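Acireductone dioxygenase (Bacillus anthracis, PDB 4QGL) probably catalyses the metal-dependent oxidation of acireductone by O2 in methionine salvage, with products that depend on whether iron or nickel is bound. Local coordinates at residues A[99-105]-A[169-174]; A[107-111]-A[162-166]; A[115-120]-A[131-136]; A[57-61]-A[79-83]. All coordinates share one frame; numbering follows the deposited sequence.

Interaction 1: A[99-105]-A[169-174]; sequences FQKEHHH and GWVPIY. With CD (cadmium ion), chain B.
Ile173 lies over one face of the His104 imidazole, with its CB 4.0 Å from the ring centroid and displaced toward the rim; CG2 and CD1 of Ile173 also touch the NE2 side of the ring. Phe99 and Trp170 instead meet edge to edge, CZ of Phe99 lying 3.8 Å from CZ3 of Trp170 while the side chains cross at about a right angle. The Tyr174 ring has Pro172 CB over one face and the Glu102 carbonyl oxygen at its edge, and its hydroxyl is hydrogen-bonded to Asn98 O. The two metal-binding imidazoles are gripped at both nitrogens. His105 ND1 donates to Val171 O at 2.7 Å; the acceptor is close to the imidazole plane, but the donor sits 64° out of the carbonyl plane. His103 ND1 donates to Lys101 O, also at 2.7 Å and almost in the ring plane. CG of His103 sits between its backbone N and carbonyl carbon (chi1 55°), which brings the ring against Pro172 CB. The two ND1 bonds fix the rotation of both rings, and NE2 of His103 and NE2 of His105 reach cadmium at 2.4 and 2.3 Å. Between the segments, His104 and Ile173 form a single antiparallel bridge, His104 N to Ile173 O at 3.1 Å and Ile173 N to His104 O at 2.8 Å. Arg147 forms a salt bridge with Glu102 and hydrogen bonds with His104 ND1 and Tyr174 O. The C-terminal tail thus braces the His-X-His element of the cupin motif, whose three-histidine, one-glutamate metal site is completed by Glu109, His148 and a water.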
# COMPACT_ATOMS: atom_id res chain seq x y z
N PHE A 99 -1.83 -6.93 11.38
CA PHE A 99 -2.31 -6.70 10.02
C PHE A 99 -2.17 -7.91 9.14
O PHE A 99 -2.72 -7.99 8.05
CB PHE A 99 -1.71 -5.42 9.47
CG PHE A 99 -1.95 -4.26 10.38
CD1 PHE A 99 -3.27 -3.84 10.65
CD2 PHE A 99 -0.91 -3.65 11.06
CE1 PHE A 99 -3.54 -2.80 11.53
CE2 PHE A 99 -1.18 -2.60 11.95
CZ PHE A 99 -2.49 -2.17 12.18
N GLN A 100 -1.50 -8.91 9.71
CA GLN A 100 -1.47 -10.27 9.18
C GLN A 100 -2.77 -11.04 9.34
O GLN A 100 -3.00 -11.99 8.61
CB GLN A 100 -0.36 -11.05 9.85
CG GLN A 100 0.89 -11.11 9.01
CD GLN A 100 2.15 -11.40 9.81
OE1 GLN A 100 3.24 -10.96 9.42
NE2 GLN A 100 2.02 -12.14 10.94
N LYS A 101 -3.60 -10.68 10.31
CA LYS A 101 -4.92 -11.31 10.44
C LYS A 101 -5.97 -10.64 9.57
O LYS A 101 -5.94 -9.41 9.38
CB LYS A 101 -5.36 -11.31 11.87
CG LYS A 101 -4.46 -12.13 12.78
CD LYS A 101 -4.87 -11.87 14.22
CE LYS A 101 -4.30 -12.90 15.17
NZ LYS A 101 -5.03 -12.83 16.47
N GLU A 102 -6.90 -11.43 9.05
CA GLU A 102 -7.92 -10.89 8.18
C GLU A 102 -8.80 -9.93 8.98
O GLU A 102 -9.35 -10.28 10.02
CB GLU A 102 -8.76 -12.02 7.61
CG GLU A 102 -9.83 -11.59 6.61
CD GLU A 102 -10.84 -12.71 6.32
OE1 GLU A 102 -12.05 -12.52 6.55
OE2 GLU A 102 -10.42 -13.80 5.88
N HIS A 103 -8.90 -8.71 8.50
CA HIS A 103 -9.78 -7.71 9.09
C HIS A 103 -10.37 -6.91 7.98
O HIS A 103 -9.96 -7.06 6.84
CB HIS A 103 -9.01 -6.80 10.04
CG HIS A 103 -7.83 -6.14 9.41
ND1 HIS A 103 -6.67 -6.82 9.12
CD2 HIS A 103 -7.66 -4.89 8.95
CE1 HIS A 103 -5.82 -6.00 8.54
NE2 HIS A 103 -6.40 -4.82 8.45
N HIS A 104 -11.37 -6.10 8.31
CA HIS A 104 -11.75 -4.98 7.46
C HIS A 104 -11.69 -3.65 8.19
O HIS A 104 -11.32 -3.61 9.37
CB HIS A 104 -13.10 -5.20 6.76
CG HIS A 104 -14.28 -5.20 7.67
ND1 HIS A 104 -14.93 -6.36 8.04
CD2 HIS A 104 -14.99 -4.19 8.23
CE1 HIS A 104 -15.96 -6.07 8.81
NE2 HIS A 104 -16.01 -4.76 8.95
N HIS A 105 -11.98 -2.56 7.47
CA HIS A 105 -12.16 -1.22 8.06
C HIS A 105 -13.44 -0.56 7.52
O HIS A 105 -13.88 -0.87 6.41
CB HIS A 105 -10.97 -0.31 7.74
CG HIS A 105 -9.63 -0.95 7.93
ND1 HIS A 105 -9.05 -1.12 9.17
CD2 HIS A 105 -8.73 -1.43 7.03
CE1 HIS A 105 -7.87 -1.70 9.03
NE2 HIS A 105 -7.67 -1.93 7.74
N GLY A 169 -10.72 5.77 11.74
CA GLY A 169 -11.07 4.79 10.72
C GLY A 169 -9.97 3.77 10.45
O GLY A 169 -10.15 2.88 9.62
N TRP A 170 -8.84 3.87 11.15
CA TRP A 170 -7.74 2.94 10.93
C TRP A 170 -7.93 1.58 11.61
O TRP A 170 -7.11 0.68 11.44
CB TRP A 170 -6.41 3.55 11.42
CG TRP A 170 -6.21 3.44 12.91
CD1 TRP A 170 -6.60 4.35 13.86
CD2 TRP A 170 -5.56 2.38 13.63
NE1 TRP A 170 -6.25 3.91 15.11
CE2 TRP A 170 -5.62 2.70 15.00
CE3 TRP A 170 -4.97 1.17 13.25
CZ2 TRP A 170 -5.09 1.88 15.98
CZ3 TRP A 170 -4.44 0.35 14.23
CH2 TRP A 170 -4.51 0.71 15.58
N VAL A 171 -8.97 1.41 12.41
CA VAL A 171 -8.99 0.24 13.28
C VAL A 171 -9.39 -1.01 12.53
O VAL A 171 -10.21 -0.96 11.62
CB VAL A 171 -9.80 0.43 14.58
CG1 VAL A 171 -9.17 1.52 15.43
CG2 VAL A 171 -11.26 0.74 14.31
N PRO A 172 -8.74 -2.14 12.86
CA PRO A 172 -9.08 -3.43 12.31
C PRO A 172 -10.33 -3.93 12.96
O PRO A 172 -10.38 -4.00 14.17
CB PRO A 172 -7.88 -4.30 12.68
CG PRO A 172 -7.15 -3.56 13.73
CD PRO A 172 -7.40 -2.13 13.46
N ILE A 173 -11.34 -4.22 12.15
CA ILE A 173 -12.50 -4.96 12.61
C ILE A 173 -12.30 -6.44 12.25
O ILE A 173 -12.45 -6.85 11.09
CB ILE A 173 -13.79 -4.43 11.95
CG1 ILE A 173 -13.92 -2.93 12.19
CG2 ILE A 173 -15.01 -5.18 12.49
CD1 ILE A 173 -15.00 -2.31 11.36
N TYR A 174 -11.96 -7.25 13.26
CA TYR A 174 -11.67 -8.64 12.99
C TYR A 174 -12.96 -9.42 12.79
O TYR A 174 -13.09 -10.15 11.81
CB TYR A 174 -10.85 -9.24 14.12
CG TYR A 174 -9.48 -8.62 14.21
CD1 TYR A 174 -8.48 -8.97 13.33
CD2 TYR A 174 -9.17 -7.71 15.19
CE1 TYR A 174 -7.21 -8.42 13.41
CE2 TYR A 174 -7.89 -7.15 15.29
CZ TYR A 174 -6.92 -7.51 14.39
OH TYR A 174 -5.66 -6.96 14.46
OXT TYR A 174 -13.92 -9.29 13.55
CD CD B . -5.86 -3.07 6.96
O HOH W 1 -3.76 -4.03 6.52

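Interaction 2: A[107-111]-A[162-166]; sequences DDEVR and RIFVT. With CD (cadmium ion), chain B.
Arg162 lays its aliphatic stem over one face of the Arg111 guanidinium, CG approaching NE of Arg111 to 3.6 Å. The two chains run side by side and point the same way, yet the guanidinium planes stand 87° apart; Arg162 NH2 is paired with Asp81. Over the opposite face of the Arg111 group lies Glu109 OE2, a long, purely electrostatic pairing to which no N-H points. Glu109 OE1 binds the active-site cadmium at 2.3 Å, while OE2 is a ligand of another cadmium. This places Arg111, predicted to help generate the substrate dianion, against a metal ligand. A bend at chi2 (-63°) folds its guanidinium back onto the Arg162 stem and toward its own strand, where NH1 donates to Val110 O at 2.7 Å; the acceptor lies in the guanidinium plane, but NH1 comes from above the carbonyl plane, 52° out of it. The same carbonyl receives a weak bond from Ile163 N at 3.4 Å. On the sheet face away from the arginines, Ile163 CB packs on Val110 CG1 at 4.1 Å. Farther along, Val165 presents CB to Asp107 OD2 at 3.6 Å, the side chains crossing nearly at right angles. Strand 158-164 runs antiparallel between 109-113 and 79-85, with 138-142 beyond 109-113; Tyr77 touches Val110, Ile163 and Val165, and helix 65-75 covers Ile163 through Ile68, Val71 and Ser72.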
# COMPACT_ATOMS: atom_id res chain seq x y z
N ASP A 107 -13.53 2.69 6.77
CA ASP A 107 -13.04 3.59 5.72
C ASP A 107 -12.03 2.84 4.82
O ASP A 107 -11.54 1.74 5.16
CB ASP A 107 -12.39 4.87 6.33
CG ASP A 107 -13.43 5.84 6.98
OD1 ASP A 107 -14.62 5.84 6.54
OD2 ASP A 107 -13.04 6.61 7.91
N ASP A 108 -11.76 3.43 3.67
CA ASP A 108 -10.75 2.97 2.71
C ASP A 108 -9.38 2.95 3.36
O ASP A 108 -9.15 3.74 4.26
CB ASP A 108 -10.69 3.94 1.52
CG ASP A 108 -11.93 3.85 0.59
OD1 ASP A 108 -12.79 2.94 0.75
OD2 ASP A 108 -12.01 4.70 -0.33
N GLU A 109 -8.49 2.04 2.93
CA GLU A 109 -7.09 2.01 3.37
C GLU A 109 -6.15 2.25 2.20
O GLU A 109 -5.97 1.39 1.33
CB GLU A 109 -6.73 0.67 4.02
CG GLU A 109 -5.38 0.65 4.74
CD GLU A 109 -4.94 -0.74 5.07
OE1 GLU A 109 -5.84 -1.59 5.23
OE2 GLU A 109 -3.72 -1.04 5.15
N VAL A 110 -5.50 3.41 2.23
CA VAL A 110 -4.73 3.91 1.12
C VAL A 110 -3.27 3.94 1.48
O VAL A 110 -2.91 4.40 2.53
CB VAL A 110 -5.20 5.32 0.80
CG1 VAL A 110 -4.58 5.84 -0.49
CG2 VAL A 110 -6.72 5.34 0.72
N ARG A 111 -2.43 3.42 0.62
CA ARG A 111 -1.00 3.37 0.87
C ARG A 111 -0.28 3.69 -0.43
O ARG A 111 -0.73 3.27 -1.49
CB ARG A 111 -0.57 1.97 1.37
CG ARG A 111 -1.10 1.56 2.75
CD ARG A 111 -0.58 2.47 3.87
NE ARG A 111 -1.10 2.08 5.19
CZ ARG A 111 -2.29 2.41 5.66
NH1 ARG A 111 -3.11 3.16 4.95
NH2 ARG A 111 -2.66 2.00 6.86
N ARG A 162 0.70 6.95 4.26
CA ARG A 162 -0.65 6.54 4.52
C ARG A 162 -1.55 7.74 4.39
O ARG A 162 -1.28 8.80 4.99
CB ARG A 162 -0.77 6.00 5.92
CG ARG A 162 0.41 5.17 6.33
CD ARG A 162 0.71 5.50 7.76
NE ARG A 162 0.01 4.60 8.68
CZ ARG A 162 -0.16 4.84 9.97
NH1 ARG A 162 -0.80 3.96 10.71
NH2 ARG A 162 0.30 5.96 10.52
N ILE A 163 -2.61 7.58 3.62
CA ILE A 163 -3.61 8.61 3.51
C ILE A 163 -4.88 8.10 4.18
O ILE A 163 -5.27 6.99 3.96
CB ILE A 163 -3.83 8.99 2.03
CG1 ILE A 163 -2.48 9.31 1.37
CG2 ILE A 163 -4.74 10.21 1.91
CD1 ILE A 163 -2.58 9.61 -0.11
N PHE A 164 -5.49 8.89 5.03
CA PHE A 164 -6.67 8.46 5.73
C PHE A 164 -7.72 9.57 5.78
O PHE A 164 -7.43 10.74 5.53
CB PHE A 164 -6.30 8.03 7.15
CG PHE A 164 -5.12 8.77 7.74
CD1 PHE A 164 -3.83 8.43 7.40
CD2 PHE A 164 -5.31 9.77 8.69
CE1 PHE A 164 -2.75 9.09 7.96
CE2 PHE A 164 -4.22 10.42 9.27
CZ PHE A 164 -2.95 10.09 8.89
N VAL A 165 -8.95 9.17 6.08
CA VAL A 165 -10.04 10.09 6.41
C VAL A 165 -9.95 10.65 7.84
O VAL A 165 -10.00 11.87 8.06
CB VAL A 165 -11.40 9.39 6.30
CG1 VAL A 165 -12.48 10.19 6.99
CG2 VAL A 165 -11.74 9.15 4.83
N THR A 166 -9.85 9.76 8.81
CA THR A 166 -9.68 10.15 10.20
C THR A 166 -8.69 9.19 10.80
O THR A 166 -8.49 8.09 10.26
CB THR A 166 -10.99 10.02 10.99
OG1 THR A 166 -11.61 8.75 10.70
CG2 THR A 166 -11.96 11.14 10.59
CD CD B . -5.86 -3.07 6.96
O HOH W 1 -3.76 -4.03 6.52

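Interaction 3: A[115-120]-A[131-136]; sequences SGHGIF and DVELEP. With CD (cadmium ion), chain C.
Strands 118-120 and 131-134 run antiparallel, their axes 4.7 Å apart at closest approach and at 158° to each other, as neighbouring arms of a beta hairpin in the cupin fold. Phe120 and Val132 form a hydrogen-bonded pair, with Phe120 N to Val132 O at 3.0 Å and Val132 N to Phe120 O at 2.8 Å; Leu134 N adds a bond to Gly118 O at 3.1 Å. Ile119 and Glu133 make the intervening non-hydrogen-bonded pair. On the face of Phe120 and Leu134, Leu134 CD1 comes to the edge of the phenyl ring, 4.0 Å from Phe120 CD2. That ring also meets Phe150 and touches Glu109 and His148, so this face of the hairpin lines the cadmium-occupied site that probably holds the catalytic metal. On the other face, Ile119 has CG2 anti to its backbone N, a setting that carries the methyl across the Asp131 carboxylate, 3.7 Å from CG. The acid itself is held by Arg9 and His11, and Glu133 pairs with Arg16. Beyond the paired residues, Pro136 packs its CD against Gly116 O. There His117 and Glu135 lie side by side and point the same way, their ring and carboxylate planes 84° apart, and share a separate cadmium with Gly1 O, away from the Glu109 site. The His117 ring is steadied by a bond from ND1 to Asp155. Glu135 grips the metal with both oxygens, OE1 at 2.4 Å and OE2 at 2.3 Å, and the ion lies in the plane of the His117 ring at its NE2 edge.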
# COMPACT_ATOMS: atom_id res chain seq x y z
N SER A 115 9.52 3.04 -0.72
CA SER A 115 10.62 2.08 -0.77
C SER A 115 10.18 0.71 -0.30
O SER A 115 9.16 0.61 0.36
CB SER A 115 11.73 2.57 0.13
OG SER A 115 12.38 3.68 -0.47
N GLY A 116 10.97 -0.33 -0.60
CA GLY A 116 10.71 -1.72 -0.18
C GLY A 116 9.50 -2.33 -0.83
O GLY A 116 9.19 -2.02 -1.98
N HIS A 117 8.81 -3.21 -0.10
CA HIS A 117 7.68 -3.99 -0.67
C HIS A 117 6.57 -4.29 0.31
O HIS A 117 6.78 -4.26 1.52
CB HIS A 117 8.16 -5.33 -1.24
CG HIS A 117 9.31 -5.21 -2.19
ND1 HIS A 117 10.62 -5.16 -1.77
CD2 HIS A 117 9.34 -5.15 -3.54
CE1 HIS A 117 11.41 -5.06 -2.82
NE2 HIS A 117 10.66 -5.05 -3.91
N GLY A 118 5.38 -4.55 -0.20
CA GLY A 118 4.33 -5.11 0.63
C GLY A 118 3.46 -5.99 -0.21
O GLY A 118 3.56 -5.97 -1.43
N ILE A 119 2.64 -6.80 0.45
CA ILE A 119 1.62 -7.57 -0.23
C ILE A 119 0.30 -7.32 0.47
O ILE A 119 0.20 -7.56 1.65
CB ILE A 119 1.87 -9.10 -0.20
CG1 ILE A 119 3.24 -9.48 -0.74
CG2 ILE A 119 0.83 -9.79 -1.08
CD1 ILE A 119 3.75 -10.81 -0.22
N PHE A 120 -0.70 -6.87 -0.27
CA PHE A 120 -2.05 -6.90 0.25
C PHE A 120 -2.80 -8.10 -0.28
O PHE A 120 -2.81 -8.35 -1.47
CB PHE A 120 -2.81 -5.66 -0.16
CG PHE A 120 -2.65 -4.53 0.81
CD1 PHE A 120 -3.34 -4.55 2.00
CD2 PHE A 120 -1.80 -3.46 0.55
CE1 PHE A 120 -3.19 -3.53 2.91
CE2 PHE A 120 -1.65 -2.45 1.46
CZ PHE A 120 -2.35 -2.49 2.64
N ASP A 131 -3.60 -11.56 -4.29
CA ASP A 131 -2.53 -10.73 -3.76
C ASP A 131 -2.39 -9.56 -4.68
O ASP A 131 -2.54 -9.69 -5.87
CB ASP A 131 -1.17 -11.46 -3.82
CG ASP A 131 -0.98 -12.51 -2.75
OD1 ASP A 131 -1.77 -12.57 -1.78
OD2 ASP A 131 -0.01 -13.29 -2.90
N VAL A 132 -2.09 -8.40 -4.14
CA VAL A 132 -1.50 -7.39 -4.92
C VAL A 132 -0.14 -7.21 -4.34
O VAL A 132 0.01 -6.93 -3.14
CB VAL A 132 -2.28 -6.06 -4.87
CG1 VAL A 132 -1.75 -5.10 -5.92
CG2 VAL A 132 -3.75 -6.33 -5.12
N GLU A 133 0.86 -7.37 -5.19
CA GLU A 133 2.24 -7.18 -4.77
C GLU A 133 2.73 -5.85 -5.29
O GLU A 133 2.71 -5.60 -6.49
CB GLU A 133 3.11 -8.28 -5.34
CG GLU A 133 2.60 -9.69 -5.09
CD GLU A 133 3.32 -10.68 -5.98
OE1 GLU A 133 3.95 -10.23 -6.95
OE2 GLU A 133 3.27 -11.91 -5.74
N LEU A 134 3.22 -5.04 -4.37
CA LEU A 134 3.43 -3.65 -4.68
C LEU A 134 4.89 -3.29 -4.85
O LEU A 134 5.73 -3.77 -4.08
CB LEU A 134 2.85 -2.80 -3.56
CG LEU A 134 1.38 -3.05 -3.23
CD1 LEU A 134 0.99 -2.21 -2.04
CD2 LEU A 134 0.49 -2.73 -4.41
N GLU A 135 5.19 -2.44 -5.83
CA GLU A 135 6.54 -1.93 -6.02
C GLU A 135 6.56 -0.45 -5.73
O GLU A 135 5.52 0.21 -5.74
CB GLU A 135 7.01 -2.21 -7.44
CG GLU A 135 7.19 -3.69 -7.76
CD GLU A 135 8.56 -4.17 -7.37
OE1 GLU A 135 9.32 -3.30 -6.95
OE2 GLU A 135 8.90 -5.37 -7.48
N PRO A 136 7.74 0.10 -5.44
CA PRO A 136 7.73 1.54 -5.24
C PRO A 136 7.07 2.26 -6.39
O PRO A 136 7.16 1.81 -7.51
CB PRO A 136 9.22 1.89 -5.16
CG PRO A 136 9.84 0.64 -4.57
CD PRO A 136 9.05 -0.51 -5.13
CD CD C . 10.97 -4.96 -6.54

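Interaction 4: A[57-61]-A[79-83]; sequences KAEIL and AHDVI
Val82 holds CG1 anti to its backbone N (chi1 -177°), which turns CG2 into the helix surface between Lys57, Ile60 and Leu61. CG2 of Val82 lies 4.0 Å from Leu61 CG, the two side chains sliding past each other in opposite directions, and more loosely touches Ile60 CG2. The lysine chain crosses the same valine obliquely, with Lys57 CG 3.7 Å from Val82 CB, then bends at chi3 and chi4, bringing NZ to the Val82 carbonyl oxygen in a weak hydrogen bond of 3.3 Å. Two residues earlier in the strand, His80 places CG between its backbone N and carbonyl carbon (chi1 45°), a setting that turns the imidazole toward Leu61: CD2 of His80 is 3.7 Å from CD2 of Leu61, and Leu61 CD1 lies at the ring edge, in its plane. Both leucine methyls meet the histidine, while CG and CD2 also rest on Val82 CG2. The contact is largely apolar, helix on sheet, with the short segments at 128°. Helix 54-63 packs here on strand 79-85, which is hydrogen-bonded to strand 158-164; Leu61 also reaches Ile161 of that strand, and Ile68 of helix 65-75 touches both Leu61 and His80.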
# COMPACT_ATOMS: atom_id res chain seq x y z
N LYS A 57 10.84 12.89 6.19
CA LYS A 57 9.41 12.66 6.10
C LYS A 57 8.60 13.80 5.51
O LYS A 57 7.69 13.58 4.71
CB LYS A 57 8.88 12.40 7.51
CG LYS A 57 8.84 10.94 7.86
CD LYS A 57 8.21 10.72 9.21
CE LYS A 57 8.95 9.61 9.94
NZ LYS A 57 8.02 8.82 10.79
N ALA A 58 8.90 15.00 5.96
CA ALA A 58 8.28 16.22 5.44
C ALA A 58 8.60 16.40 3.97
O ALA A 58 7.77 16.84 3.20
CB ALA A 58 8.75 17.43 6.24
N GLU A 59 9.82 16.06 3.60
CA GLU A 59 10.26 16.17 2.22
C GLU A 59 9.57 15.21 1.29
O GLU A 59 9.25 15.57 0.17
CB GLU A 59 11.74 15.86 2.14
CG GLU A 59 12.38 16.37 0.88
CD GLU A 59 13.88 16.26 0.93
OE1 GLU A 59 14.51 16.53 -0.12
OE2 GLU A 59 14.44 15.91 2.01
N ILE A 60 9.38 13.99 1.75
CA ILE A 60 8.69 12.95 1.00
C ILE A 60 7.27 13.39 0.68
O ILE A 60 6.83 13.34 -0.47
CB ILE A 60 8.71 11.62 1.77
CG1 ILE A 60 10.09 10.97 1.62
CG2 ILE A 60 7.63 10.66 1.27
CD1 ILE A 60 10.20 9.62 2.31
N LEU A 61 6.56 13.84 1.70
CA LEU A 61 5.25 14.49 1.53
C LEU A 61 5.25 15.78 0.68
O LEU A 61 4.26 16.12 0.06
CB LEU A 61 4.64 14.80 2.89
CG LEU A 61 4.31 13.58 3.74
CD1 LEU A 61 3.83 14.06 5.10
CD2 LEU A 61 3.29 12.68 3.05
N ALA A 79 -6.00 13.44 5.91
CA ALA A 79 -4.71 13.51 6.57
C ALA A 79 -3.78 12.48 5.99
O ALA A 79 -4.21 11.56 5.31
CB ALA A 79 -4.92 13.24 8.04
N HIS A 80 -2.49 12.65 6.25
CA HIS A 80 -1.46 11.76 5.70
C HIS A 80 -0.18 11.81 6.52
O HIS A 80 0.14 12.85 7.13
CB HIS A 80 -1.15 12.11 4.24
CG HIS A 80 -0.99 13.57 3.96
ND1 HIS A 80 -2.06 14.39 3.66
CD2 HIS A 80 0.11 14.36 3.92
CE1 HIS A 80 -1.63 15.62 3.45
NE2 HIS A 80 -0.32 15.63 3.60
N ASP A 81 0.55 10.69 6.52
CA ASP A 81 1.87 10.65 7.15
C ASP A 81 2.75 9.56 6.58
O ASP A 81 2.39 8.91 5.63
CB ASP A 81 1.76 10.52 8.66
CG ASP A 81 1.08 9.24 9.11
OD1 ASP A 81 1.05 8.21 8.37
OD2 ASP A 81 0.56 9.29 10.26
N VAL A 82 3.93 9.39 7.16
CA VAL A 82 4.87 8.42 6.65
C VAL A 82 5.21 7.45 7.74
O VAL A 82 5.50 7.83 8.85
CB VAL A 82 6.14 9.09 6.11
CG1 VAL A 82 7.08 8.07 5.51
CG2 VAL A 82 5.77 10.15 5.09
N ILE A 83 5.18 6.17 7.40
CA ILE A 83 5.69 5.15 8.30
C ILE A 83 6.78 4.30 7.63
O ILE A 83 6.81 4.15 6.43
CB ILE A 83 4.54 4.31 8.90
CG1 ILE A 83 3.59 3.78 7.83
CG2 ILE A 83 3.72 5.19 9.83
CD1 ILE A 83 3.91 2.39 7.38

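In the fold
From the N terminus, interaction 4 closes first, joining helix 54-63 to strand 79-85 around helix 65-75. The other three contacts follow and nest without crossing: interaction 1 ties the loop at 99-105 to the C-terminal tail, interaction 2 lies within that span, and the hairpin of interaction 3 lies within interaction 2. Interactions 1 and 2 share the active-site cadmium and a water, and touch where Gly169 CA packs on Asp107 OD2. Phe120 links interaction 3, and with it the other sheet, to interaction 2. Interactions 2 and 4 meet through Arg162 and Asp81, so the strand packed by helix 54-63 is joined to the strand beside Arg111 and Glu109.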